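Nadp(h)-dependent ketose reductase (Bemisia argentifolii, PDB 1E3J) probably catalyses the NADP(H)-dependent, zinc-requiring interconversion of fructose and sorbitol, as a polyol dehydrogenase of the zinc-containing alcohol dehydrogenase family. Local coordinates at residues 197-200 and 204-207; 208-213 and 315-320; 228-233 and 258-263. One frame throughout, in Å; residues are numbered along the deposited sequence.

Contact 1 (197-200 and 204-207); sequences CTAR and RLEV. With PO4 (phosphate ion), chain D.
L205 lays its forked end along the strand backbone between C197 and A199. Its CD2 packs on both C197 O, at 3.4 Å, and the sulfur of C197. Its CD1 reaches A199 O, at 3.7 Å, while CG of L205 rests on CB of A199. L205 CG lies opposite its own carbonyl carbon (chi1 -84°), which directs the branch at the strand.

Beyond the leucine the two segments grip a phosphate ion, probably from the crystallisation liquor. R200 N gives O4 of the phosphate a nearly straight bond of 3.1 Å and O2 a weak one. The guanidinium of R200 reaches O1 obliquely, through weak bonds from NE and NH2. R204 NH2 approaches O1 from its guanidinium edge, at 3.0 Å with an N-H...O angle of 146°. Three side-chain N-H groups therefore converge on one oxygen. A bend at chi3 (-51°) turns the head of R200 toward the phosphate. The anion probably offsets the two arginine charges. The site resembles the place where Rossmann dehydrogenases preferring NADP(H) hold the 2'-phosphate, and A177 N and S201 N also bind the ion.

The contact joins strand 194-199 to helix 202-210 in a beta-alpha-beta unit. L205 also packs on T216 and V218 of strand 215-218, the next strand of the parallel sheet.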
loop_
_atom_site.group_PDB
_atom_site.type_symbol
_atom_site.label_atom_id
_atom_site.label_comp_id
_atom_site.label_asym_id
_atom_site.label_seq_id
_atom_site.Cartn_x
_atom_site.Cartn_y
_atom_site.Cartn_z
ATOM N N CYS A 197 -7.787 26.012 -6.891
ATOM C CA CYS A 197 -7.639 26.660 -5.623
ATOM C C CYS A 197 -8.775 27.629 -5.410
ATOM O O CYS A 197 -9.053 28.469 -6.256
ATOM C CB CYS A 197 -6.324 27.398 -5.559
ATOM S SG CYS A 197 -6.071 28.068 -3.916
ATOM N N THR A 198 -9.398 27.514 -4.252
ATOM C CA THR A 198 -10.564 28.303 -3.839
ATOM C C THR A 198 -10.244 29.146 -2.616
ATOM O O THR A 198 -9.652 28.634 -1.682
ATOM C CB THR A 198 -11.682 27.328 -3.439
ATOM O OG1 THR A 198 -12.560 27.131 -4.550
ATOM C CG2 THR A 198 -12.412 27.791 -2.227
ATOM N N ALA A 199 -10.662 30.405 -2.594
ATOM C CA ALA A 199 -10.410 31.271 -1.441
ATOM C C ALA A 199 -11.251 32.560 -1.412
ATOM O O ALA A 199 -11.888 32.931 -2.405
ATOM C CB ALA A 199 -8.957 31.618 -1.386
ATOM N N ARG A 200 -11.246 33.247 -0.271
ATOM C CA ARG A 200 -12.020 34.480 -0.117
ATOM C C ARG A 200 -11.370 35.682 -0.779
ATOM O O ARG A 200 -12.043 36.475 -1.429
ATOM C CB ARG A 200 -12.241 34.807 1.368
ATOM C CG ARG A 200 -13.147 33.839 2.083
ATOM C CD ARG A 200 -13.168 34.079 3.579
ATOM N NE ARG A 200 -11.828 34.150 4.153
ATOM C CZ ARG A 200 -11.513 33.740 5.383
ATOM N NH1 ARG A 200 -12.450 33.215 6.166
ATOM N NH2 ARG A 200 -10.269 33.873 5.844
ATOM N N ARG A 204 -4.803 36.790 -2.745
ATOM C CA ARG A 204 -3.957 35.600 -2.645
ATOM C C ARG A 204 -4.248 34.553 -3.696
ATOM O O ARG A 204 -3.404 33.701 -3.954
ATOM C CB ARG A 204 -3.952 34.966 -1.266
ATOM C CG ARG A 204 -5.149 35.175 -0.441
ATOM C CD ARG A 204 -4.660 35.536 0.946
ATOM N NE ARG A 204 -5.734 35.426 1.906
ATOM C CZ ARG A 204 -5.657 35.868 3.152
ATOM N NH1 ARG A 204 -4.542 36.454 3.583
ATOM N NH2 ARG A 204 -6.704 35.723 3.962
ATOM N N LEU A 205 -5.415 34.618 -4.328
ATOM C CA LEU A 205 -5.687 33.652 -5.369
ATOM C C LEU A 205 -4.725 33.997 -6.489
ATOM O O LEU A 205 -4.334 33.148 -7.292
ATOM C CB LEU A 205 -7.142 33.719 -5.831
ATOM C CG LEU A 205 -8.063 32.885 -4.913
ATOM C CD1 LEU A 205 -9.523 33.134 -5.253
ATOM C CD2 LEU A 205 -7.727 31.374 -5.050
ATOM N N GLU A 206 -4.301 35.252 -6.510
ATOM C CA GLU A 206 -3.356 35.682 -7.520
ATOM C C GLU A 206 -2.023 34.980 -7.237
ATOM O O GLU A 206 -1.351 34.524 -8.158
ATOM C CB GLU A 206 -3.190 37.198 -7.467
ATOM C CG GLU A 206 -2.187 37.738 -8.456
ATOM C CD GLU A 206 -2.833 38.642 -9.497
ATOM O OE1 GLU A 206 -3.517 39.631 -9.091
ATOM O OE2 GLU A 206 -2.653 38.363 -10.713
ATOM N N VAL A 207 -1.623 34.913 -5.970
ATOM C CA VAL A 207 -0.385 34.196 -5.653
ATOM C C VAL A 207 -0.593 32.696 -5.982
ATOM O O VAL A 207 0.270 32.059 -6.579
ATOM C CB VAL A 207 -0.005 34.328 -4.177
ATOM C CG1 VAL A 207 1.377 33.748 -3.971
ATOM C CG2 VAL A 207 -0.014 35.814 -3.761
HETATM P P PO4 D . -8.695 32.879 2.253
HETATM O O1 PO4 D . -8.699 33.503 3.598
HETATM O O2 PO4 D . -8.843 33.932 1.215
HETATM O O3 PO4 D . -7.413 32.169 2.040
HETATM O O4 PO4 D . -9.831 31.916 2.158
#

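Contact 2 (208-213 and 315-320); sequences AKNCGA and VKQLVT
The backbones of 208-213 and 315-320 stay well apart, with CA of C211 and CA of V315 8.5 Å from each other, so side chains bridge the gap. N210 and Q317 meet through their amides. N210 ND2 donates to Q317 OE1 over a short 2.6 Å, with an almost straight N-H...O angle of 173°. The acceptor lies in the amide plane of N210, but the donor is tilted from the carbonyl plane of Q317. The two amide planes stand 75° apart, so the groups meet steeply turned rather than stacked.

Q317 starts from the position between its backbone N and carbonyl carbon (chi1 73°), and its chain runs extended beyond CG to span the gap. Its NE2 bonds back to N314 O. With both ends of the amide engaged, its rotation is probably fixed.

C211, the next residue after N210, lies beside the amide pair. Its SG is 4.0 Å from Q317 NE2 and makes a looser apolar contact with CD1 of L318, at 4.4 Å. G212 follows with positive phi and closes a Schellman motif: A213 N bonds to A208 O and G212 N to K209 O.

The contact ties the end of a Rossmann-fold helix to the turn that leads into strand 319-324 of the mixed sheet. Helix 179-190 lines the buried side, where V185 and L186 touch C211 and V183 touches L318. L318 and T320 also form backbone bonds with K344 of strand 344-348.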
loop_
_atom_site.group_PDB
_atom_site.type_symbol
_atom_site.label_atom_id
_atom_site.label_comp_id
_atom_site.label_asym_id
_atom_site.label_seq_id
_atom_site.Cartn_x
_atom_site.Cartn_y
_atom_site.Cartn_z
ATOM N N ALA A 208 -1.755 32.159 -5.627
ATOM C CA ALA A 208 -2.058 30.759 -5.896
ATOM C C ALA A 208 -1.814 30.450 -7.376
ATOM O O ALA A 208 -1.228 29.404 -7.737
ATOM C CB ALA A 208 -3.464 30.483 -5.536
ATOM N N LYS A 209 -2.239 31.372 -8.236
ATOM C CA LYS A 209 -2.036 31.184 -9.664
ATOM C C LYS A 209 -0.547 31.229 -9.997
ATOM O O LYS A 209 -0.043 30.427 -10.782
ATOM C CB LYS A 209 -2.778 32.248 -10.468
ATOM C CG LYS A 209 -2.781 31.936 -11.944
ATOM N N ASN A 210 0.171 32.168 -9.408
ATOM C CA ASN A 210 1.584 32.198 -9.712
ATOM C C ASN A 210 2.234 30.926 -9.151
ATOM O O ASN A 210 3.291 30.513 -9.628
ATOM C CB ASN A 210 2.277 33.418 -9.109
ATOM C CG ASN A 210 3.613 33.658 -9.761
ATOM O OD1 ASN A 210 3.664 33.869 -10.979
ATOM N ND2 ASN A 210 4.709 33.599 -8.980
ATOM N N CYS A 211 1.613 30.337 -8.122
ATOM C CA CYS A 211 2.129 29.102 -7.537
ATOM C C CYS A 211 1.871 27.942 -8.497
ATOM O O CYS A 211 2.403 26.843 -8.325
ATOM C CB CYS A 211 1.464 28.820 -6.200
ATOM S SG CYS A 211 2.156 29.793 -4.846
ATOM N N GLY A 212 1.029 28.176 -9.496
ATOM C CA GLY A 212 0.772 27.140 -10.475
ATOM C C GLY A 212 -0.639 26.595 -10.487
ATOM O O GLY A 212 -0.940 25.701 -11.267
ATOM N N ALA A 213 -1.503 27.098 -9.612
ATOM C CA ALA A 213 -2.880 26.620 -9.631
ATOM C C ALA A 213 -3.431 26.751 -11.085
ATOM O O ALA A 213 -3.235 27.775 -11.740
ATOM C CB ALA A 213 -3.713 27.437 -8.660
ATOM N N VAL A 315 9.287 29.110 -3.303
ATOM C CA VAL A 315 8.619 29.359 -2.036
ATOM C C VAL A 315 8.953 30.762 -1.550
ATOM O O VAL A 315 8.262 31.295 -0.698
ATOM C CB VAL A 315 9.029 28.336 -0.931
ATOM C CG1 VAL A 315 8.502 26.944 -1.284
ATOM C CG2 VAL A 315 10.527 28.314 -0.763
ATOM N N LYS A 316 10.013 31.355 -2.099
ATOM C CA LYS A 316 10.438 32.690 -1.691
ATOM C C LYS A 316 9.332 33.729 -1.914
ATOM O O LYS A 316 9.185 34.665 -1.121
ATOM C CB LYS A 316 11.744 33.094 -2.423
ATOM C CG LYS A 316 11.602 33.389 -3.935
ATOM C CD LYS A 316 12.939 33.198 -4.721
ATOM C CE LYS A 316 14.117 33.997 -4.113
ATOM N NZ LYS A 316 15.458 33.727 -4.761
ATOM N N GLN A 317 8.531 33.553 -2.959
ATOM C CA GLN A 317 7.449 34.499 -3.230
ATOM C C GLN A 317 6.432 34.507 -2.098
ATOM O O GLN A 317 5.500 35.298 -2.121
ATOM C CB GLN A 317 6.705 34.126 -4.510
ATOM C CG GLN A 317 5.800 32.880 -4.357
ATOM C CD GLN A 317 5.342 32.359 -5.703
ATOM O OE1 GLN A 317 4.626 33.054 -6.424
ATOM N NE2 GLN A 317 5.772 31.134 -6.066
ATOM N N LEU A 318 6.589 33.622 -1.121
ATOM C CA LEU A 318 5.629 33.532 -0.020
ATOM C C LEU A 318 5.913 34.544 1.074
ATOM O O LEU A 318 5.052 34.869 1.884
ATOM C CB LEU A 318 5.652 32.124 0.596
ATOM C CG LEU A 318 4.646 31.038 0.186
ATOM C CD1 LEU A 318 4.051 31.316 -1.170
ATOM C CD2 LEU A 318 5.359 29.675 0.220
ATOM N N VAL A 319 7.138 35.017 1.134
ATOM C CA VAL A 319 7.463 35.982 2.172
ATOM C C VAL A 319 6.883 37.370 1.808
ATOM O O VAL A 319 7.326 37.977 0.846
ATOM C CB VAL A 319 8.977 36.074 2.305
ATOM C CG1 VAL A 319 9.373 37.105 3.381
ATOM C CG2 VAL A 319 9.516 34.689 2.624
ATOM N N THR A 320 5.872 37.847 2.538
ATOM C CA THR A 320 5.320 39.173 2.247
ATOM C C THR A 320 5.995 40.223 3.134
ATOM O O THR A 320 6.197 41.364 2.716
ATOM C CB THR A 320 3.783 39.248 2.474
ATOM O OG1 THR A 320 3.435 38.609 3.702
ATOM C CG2 THR A 320 3.031 38.589 1.319
#

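Contact 3 (228-233 and 258-263); sequences SIIERI and INITRT
I230 and I260 lie alongside each other, pointing opposite ways, each reaching toward the other's helix. The methyl CG2 of I230 meets CD1 of I260 at 3.8 Å. That same CD1 lies 3.9 Å from the backbone O of I230, so the tip of I260 rests against the helix backbone as well as its side chain. The longer arm of I260 stands opposite its backbone N (chi1 -175°), which carries CD1 across to the facing helix.

I233, nearly one turn further along, crosses I260 at a slant. Its CG2 is 4.1 Å from CD1 of I260 and only slightly farther from CG1. I260 thus puts its end methyl against the CG2 branches of two isoleucines on one face of helix 226-236.

The other arm of I230 takes a different partner. Its CD1 touches CB of N259 at 3.5 Å, the closest approach between the segments, and the two side chains lie aslant. N259 meets it chiefly through CB; its amide is turned to another partner, OD1 being bonded to N283 ND2 of helix 281-285.

The interface is therefore apolar packing of two helices, with CA of I230 and CA of I260 6.2 Å apart. It is far from the zinc sites. It joins helix 226-236 to the end of helix 251-260 in the Rossmann-type domain. I260 also packs on L173 of strand 171-175, in the parallel sheet, and on L240. Beyond the helix, T263 packs on L109 of the second subunit.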
loop_
_atom_site.group_PDB
_atom_site.type_symbol
_atom_site.label_atom_id
_atom_site.label_comp_id
_atom_site.label_asym_id
_atom_site.label_seq_id
_atom_site.Cartn_x
_atom_site.Cartn_y
_atom_site.Cartn_z
ATOM N N SER A 228 -24.309 26.323 -4.679
ATOM C CA SER A 228 -23.794 26.984 -5.858
ATOM C C SER A 228 -22.278 27.041 -5.838
ATOM O O SER A 228 -21.650 27.105 -6.888
ATOM C CB SER A 228 -24.418 28.390 -6.047
ATOM O OG SER A 228 -24.132 29.281 -4.991
ATOM N N ILE A 229 -21.672 27.012 -4.657
ATOM C CA ILE A 229 -20.209 27.005 -4.610
ATOM C C ILE A 229 -19.769 25.724 -5.275
ATOM O O ILE A 229 -18.890 25.702 -6.117
ATOM C CB ILE A 229 -19.693 27.023 -3.182
ATOM C CG1 ILE A 229 -19.950 28.401 -2.600
ATOM C CG2 ILE A 229 -18.164 26.677 -3.144
ATOM C CD1 ILE A 229 -19.637 28.494 -1.151
ATOM N N ILE A 230 -20.430 24.645 -4.925
ATOM C CA ILE A 230 -20.074 23.377 -5.510
ATOM C C ILE A 230 -20.193 23.378 -7.027
ATOM O O ILE A 230 -19.216 23.057 -7.724
ATOM C CB ILE A 230 -20.908 22.260 -4.884
ATOM C CG1 ILE A 230 -20.317 21.942 -3.498
ATOM C CG2 ILE A 230 -20.965 21.053 -5.809
ATOM C CD1 ILE A 230 -21.096 20.858 -2.698
ATOM N N GLU A 231 -21.364 23.760 -7.554
ATOM C CA GLU A 231 -21.534 23.766 -9.006
ATOM C C GLU A 231 -20.514 24.646 -9.703
ATOM O O GLU A 231 -20.020 24.289 -10.746
ATOM C CB GLU A 231 -22.951 24.196 -9.420
ATOM C CG GLU A 231 -23.153 24.225 -10.955
ATOM C CD GLU A 231 -22.697 22.931 -11.658
ATOM O OE1 GLU A 231 -23.114 21.820 -11.226
ATOM O OE2 GLU A 231 -21.928 23.026 -12.654
ATOM N N ARG A 232 -20.201 25.773 -9.106
ATOM C CA ARG A 232 -19.223 26.661 -9.689
ATOM C C ARG A 232 -17.908 25.879 -9.837
ATOM O O ARG A 232 -17.234 25.940 -10.866
ATOM C CB ARG A 232 -19.044 27.883 -8.786
ATOM C CG ARG A 232 -18.032 28.884 -9.300
ATOM C CD ARG A 232 -18.588 30.297 -9.203
ATOM N NE ARG A 232 -18.769 30.689 -7.823
ATOM C CZ ARG A 232 -17.878 31.374 -7.135
ATOM N NH1 ARG A 232 -16.739 31.753 -7.717
ATOM N NH2 ARG A 232 -18.118 31.653 -5.864
ATOM N N ILE A 233 -17.557 25.120 -8.807
ATOM C CA ILE A 233 -16.318 24.336 -8.831
ATOM C C ILE A 233 -16.436 23.178 -9.821
ATOM O O ILE A 233 -15.502 22.893 -10.569
ATOM C CB ILE A 233 -15.975 23.747 -7.446
ATOM C CG1 ILE A 233 -15.783 24.870 -6.434
ATOM C CG2 ILE A 233 -14.736 22.862 -7.556
ATOM C CD1 ILE A 233 -16.129 24.491 -4.977
ATOM N N ILE A 258 -16.326 17.492 1.589
ATOM C CA ILE A 258 -16.992 16.208 1.579
ATOM C C ILE A 258 -17.974 16.066 0.406
ATOM O O ILE A 258 -18.111 14.983 -0.203
ATOM C CB ILE A 258 -17.801 16.039 2.864
ATOM C CG1 ILE A 258 -16.847 15.970 4.055
ATOM C CG2 ILE A 258 -18.704 14.783 2.775
ATOM C CD1 ILE A 258 -17.540 15.911 5.389
ATOM N N ASN A 259 -18.678 17.147 0.081
ATOM C CA ASN A 259 -19.669 17.031 -0.967
ATOM C C ASN A 259 -19.132 17.194 -2.378
ATOM O O ASN A 259 -19.732 16.715 -3.327
ATOM C CB ASN A 259 -20.820 18.005 -0.692
ATOM C CG ASN A 259 -21.651 17.593 0.525
ATOM O OD1 ASN A 259 -21.955 16.417 0.708
ATOM N ND2 ASN A 259 -22.019 18.557 1.353
ATOM N N ILE A 260 -17.981 17.836 -2.523
ATOM C CA ILE A 260 -17.429 18.030 -3.851
ATOM C C ILE A 260 -16.383 16.964 -4.211
ATOM O O ILE A 260 -16.048 16.777 -5.395
ATOM C CB ILE A 260 -16.762 19.388 -3.936
ATOM C CG1 ILE A 260 -16.281 19.664 -5.357
ATOM C CG2 ILE A 260 -15.586 19.415 -2.985
ATOM C CD1 ILE A 260 -17.370 19.894 -6.373
ATOM N N THR A 261 -15.867 16.252 -3.211
ATOM C CA THR A 261 -14.841 15.241 -3.497
ATOM C C THR A 261 -15.367 14.040 -4.276
ATOM O O THR A 261 -16.461 13.553 -4.000
ATOM C CB THR A 261 -14.160 14.739 -2.204
ATOM O OG1 THR A 261 -13.505 15.837 -1.553
ATOM C CG2 THR A 261 -13.113 13.674 -2.542
ATOM N N ARG A 262 -14.592 13.584 -5.261
ATOM C CA ARG A 262 -14.979 12.428 -6.049
ATOM C C ARG A 262 -15.106 11.138 -5.218
ATOM O O ARG A 262 -14.348 10.905 -4.279
ATOM C CB ARG A 262 -13.953 12.176 -7.165
ATOM C CG ARG A 262 -14.350 11.077 -8.159
ATOM C CD ARG A 262 -13.160 10.681 -9.084
ATOM N NE ARG A 262 -12.577 11.846 -9.753
ATOM C CZ ARG A 262 -11.361 11.892 -10.314
ATOM N NH1 ARG A 262 -10.548 10.826 -10.292
ATOM N NH2 ARG A 262 -10.961 13.012 -10.931
ATOM N N THR A 263 -16.047 10.294 -5.600
ATOM C CA THR A 263 -16.269 9.017 -4.950
ATOM C C THR A 263 -14.928 8.288 -4.880
ATOM O O THR A 263 -14.154 8.279 -5.843
ATOM C CB THR A 263 -17.304 8.183 -5.772
ATOM O OG1 THR A 263 -18.555 8.871 -5.765
ATOM C CG2 THR A 263 -17.521 6.806 -5.193
#

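From the N terminus, contact 1 closes first, a short loop between strand 194-199 and the helix that follows it. Contact 2 opens further along the same helix 202-210 and is not completed until 315-320, about a hundred residues later. Contact 3 begins and ends within that long span, joining two later helices of the Rossmann-type domain. No two contacts cross along the chain. Contacts 1 and 2 touch: C197 SG packs on A208 CB at 3.9 Å. Contact 3 is separate, its centre about 17 Å from that of contact 1 and 25 Å from that of contact 2. Contacts 1 and 3 lie within the Rossmann-type domain, whereas contact 2 links it to the mixed sheet.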